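Long-range contact in phosphoribosylaminoimidazole carboxylase, ATPase subunit (Thermus thermophilus, PDB 3AW8), which probably catalyses the ATP-dependent carboxylation of 5-aminoimidazole ribonucleotide with bicarbonate to N5-carboxyaminoimidazole ribonucleotide, a step of de novo purine biosynthesis: residues 196-201 and 221-226. Numbering follows the deposited sequence.
Sequences YPLVEN and ALQKKA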
loop_
_atom_site.group_PDB
_atom_site.type_symbol
_atom_site.label_atom_id
_atom_site.label_comp_id
_atom_site.label_asym_id
_atom_site.label_seq_id
_atom_site.Cartn_x
_atom_site.Cartn_y
_atom_site.Cartn_z
ATOM N N TYR A 196 0.955 -10.295 16.254
ATOM C CA TYR A 196 2.033 -10.294 15.265
ATOM C C TYR A 196 3.233 -10.980 15.875
ATOM O O TYR A 196 3.335 -11.099 17.090
ATOM C CB TYR A 196 2.441 -8.855 14.891
ATOM C CG TYR A 196 1.487 -8.157 13.964
ATOM C CD1 TYR A 196 1.604 -8.289 12.578
ATOM C CD2 TYR A 196 0.415 -7.418 14.470
ATOM C CE1 TYR A 196 0.664 -7.702 11.714
ATOM C CE2 TYR A 196 -0.525 -6.836 13.625
ATOM C CZ TYR A 196 -0.400 -6.986 12.252
ATOM O OH TYR A 196 -1.378 -6.479 11.437
ATOM N N PRO A 197 4.164 -11.448 15.039
ATOM C CA PRO A 197 5.340 -12.100 15.614
ATOM C C PRO A 197 6.035 -11.079 16.514
ATOM O O PRO A 197 5.878 -9.877 16.316
ATOM C CB PRO A 197 6.181 -12.430 14.383
ATOM C CG PRO A 197 5.147 -12.655 13.326
ATOM C CD PRO A 197 4.170 -11.540 13.571
ATOM N N LEU A 198 6.779 -11.544 17.509
ATOM C CA LEU A 198 7.499 -10.623 18.370
ATOM C C LEU A 198 8.454 -9.914 17.434
ATOM O O LEU A 198 8.735 -10.411 16.349
ATOM C CB LEU A 198 8.290 -11.374 19.451
ATOM C CG LEU A 198 7.554 -11.784 20.733
ATOM C CD1 LEU A 198 8.471 -12.638 21.586
ATOM C CD2 LEU A 198 7.118 -10.544 21.511
ATOM N N VAL A 199 8.953 -8.756 17.843
ATOM C CA VAL A 199 9.870 -8.000 17.007
ATOM C C VAL A 199 11.028 -7.530 17.873
ATOM O O VAL A 199 10.823 -7.130 19.021
ATOM C CB VAL A 199 9.154 -6.764 16.379
ATOM C CG1 VAL A 199 10.135 -5.942 15.548
ATOM C CG2 VAL A 199 7.990 -7.222 15.518
ATOM N N GLU A 200 12.244 -7.596 17.337
ATOM C CA GLU A 200 13.406 -7.139 18.081
ATOM C C GLU A 200 13.692 -5.699 17.686
ATOM O O GLU A 200 13.907 -5.398 16.508
ATOM C CB GLU A 200 14.624 -8.008 17.781
ATOM C CG GLU A 200 15.920 -7.382 18.255
ATOM C CD GLU A 200 17.105 -8.297 18.108
ATOM O OE1 GLU A 200 18.246 -7.779 18.145
ATOM O OE2 GLU A 200 16.896 -9.527 17.969
ATOM N N ASN A 201 13.705 -4.810 18.672
ATOM C CA ASN A 201 13.942 -3.395 18.402
ATOM C C ASN A 201 15.258 -2.918 18.991
ATOM O O ASN A 201 15.597 -3.252 20.119
ATOM C CB ASN A 201 12.785 -2.568 18.970
ATOM C CG ASN A 201 11.436 -3.189 18.676
ATOM O OD1 ASN A 201 10.651 -3.462 19.588
ATOM N ND2 ASN A 201 11.164 -3.431 17.395
ATOM N N ALA A 221 7.544 -20.524 22.946
ATOM C CA ALA A 221 6.851 -20.258 24.198
ATOM C C ALA A 221 6.931 -18.761 24.486
ATOM O O ALA A 221 6.028 -18.184 25.097
ATOM C CB ALA A 221 7.485 -21.050 25.329
ATOM N N LEU A 222 8.020 -18.136 24.041
ATOM C CA LEU A 222 8.201 -16.705 24.245
ATOM C C LEU A 222 7.025 -15.989 23.589
ATOM O O LEU A 222 6.463 -15.057 24.162
ATOM C CB LEU A 222 9.516 -16.227 23.621
ATOM C CG LEU A 222 10.264 -15.142 24.407
ATOM C CD1 LEU A 222 11.474 -14.654 23.620
ATOM C CD2 LEU A 222 9.326 -13.988 24.697
ATOM N N GLN A 223 6.650 -16.438 22.392
ATOM C CA GLN A 223 5.529 -15.847 21.665
ATOM C C GLN A 223 4.253 -15.905 22.492
ATOM O O GLN A 223 3.625 -14.876 22.757
ATOM C CB GLN A 223 5.298 -16.574 20.335
ATOM C CG GLN A 223 5.773 -15.802 19.113
ATOM C CD GLN A 223 5.015 -14.501 18.907
ATOM O OE1 GLN A 223 5.574 -13.522 18.432
ATOM N NE2 GLN A 223 3.736 -14.493 19.253
ATOM N N LYS A 224 3.870 -17.113 22.893
ATOM C CA LYS A 224 2.666 -17.304 23.688
ATOM C C LYS A 224 2.712 -16.463 24.957
ATOM O O LYS A 224 1.693 -15.935 25.405
ATOM C CB LYS A 224 2.510 -18.783 24.043
ATOM C CG LYS A 224 1.636 -19.576 23.076
ATOM C CD LYS A 224 2.117 -19.469 21.635
ATOM C CE LYS A 224 1.193 -20.236 20.692
ATOM N NZ LYS A 224 -0.227 -19.784 20.796
ATOM N N LYS A 225 3.909 -16.342 25.523
ATOM C CA LYS A 225 4.124 -15.574 26.744
ATOM C C LYS A 225 3.682 -14.127 26.502
ATOM O O LYS A 225 2.824 -13.594 27.216
ATOM C CB LYS A 225 5.616 -15.639 27.124
ATOM C CG LYS A 225 5.956 -15.313 28.587
ATOM C CD LYS A 225 7.422 -15.677 28.888
ATOM C CE LYS A 225 7.828 -15.426 30.344
ATOM N NZ LYS A 225 7.916 -13.981 30.719
ATOM N N ALA A 226 4.266 -13.509 25.477
ATOM C CA ALA A 226 3.952 -12.134 25.108
ATOM C C ALA A 226 2.477 -11.977 24.755
ATOM O O ALA A 226 1.811 -11.044 25.204
ATOM C CB ALA A 226 4.816 -11.709 23.929
#
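Tyr196, Pro197 and Leu198 meet Gln223 where helix 220-237 packs on strand 193-204 of an antiparallel sheet, within the ATP-grasp fold. Tyr196 points its CB away from the helix, and its hydroxyl is hydrogen-bonded to the carbonyl O of Thr276; towards the helix it offers backbone alone, its O lying near Gln223 OE1 with no bond between these two acceptors. The backbone of Pro197 passes beside the same amide oxygen. At Leu198 the backbone N is hydrogen-bonded to Gln223 OE1, the helix side chain bending at chi2 (-64°) to reach it, though the modelled length of 2.5 Å is too short to trust in detail. Gln223 NE2 has a weak hydrogen bond to Glu227, one turn further along the helix. Leu198 is the main apolar link, pointing at the helix and sliding past Gln223 in the opposite sense, while Leu183 of the neighbouring strand 179-187 also touches its side chain. Shortening Leu198 to an alanine is likely to open a gap beside Leu222 and Ala226, both methyl contacts being lost. CG lies anti to the carbonyl carbon (chi1 -84°), and its methyls divide between two partners: CD1 meets Leu222 CD2 at 3.5 Å, the side chains crossing nearly at right angles, and CD2 lies 3.5 Å from Ala226 CB.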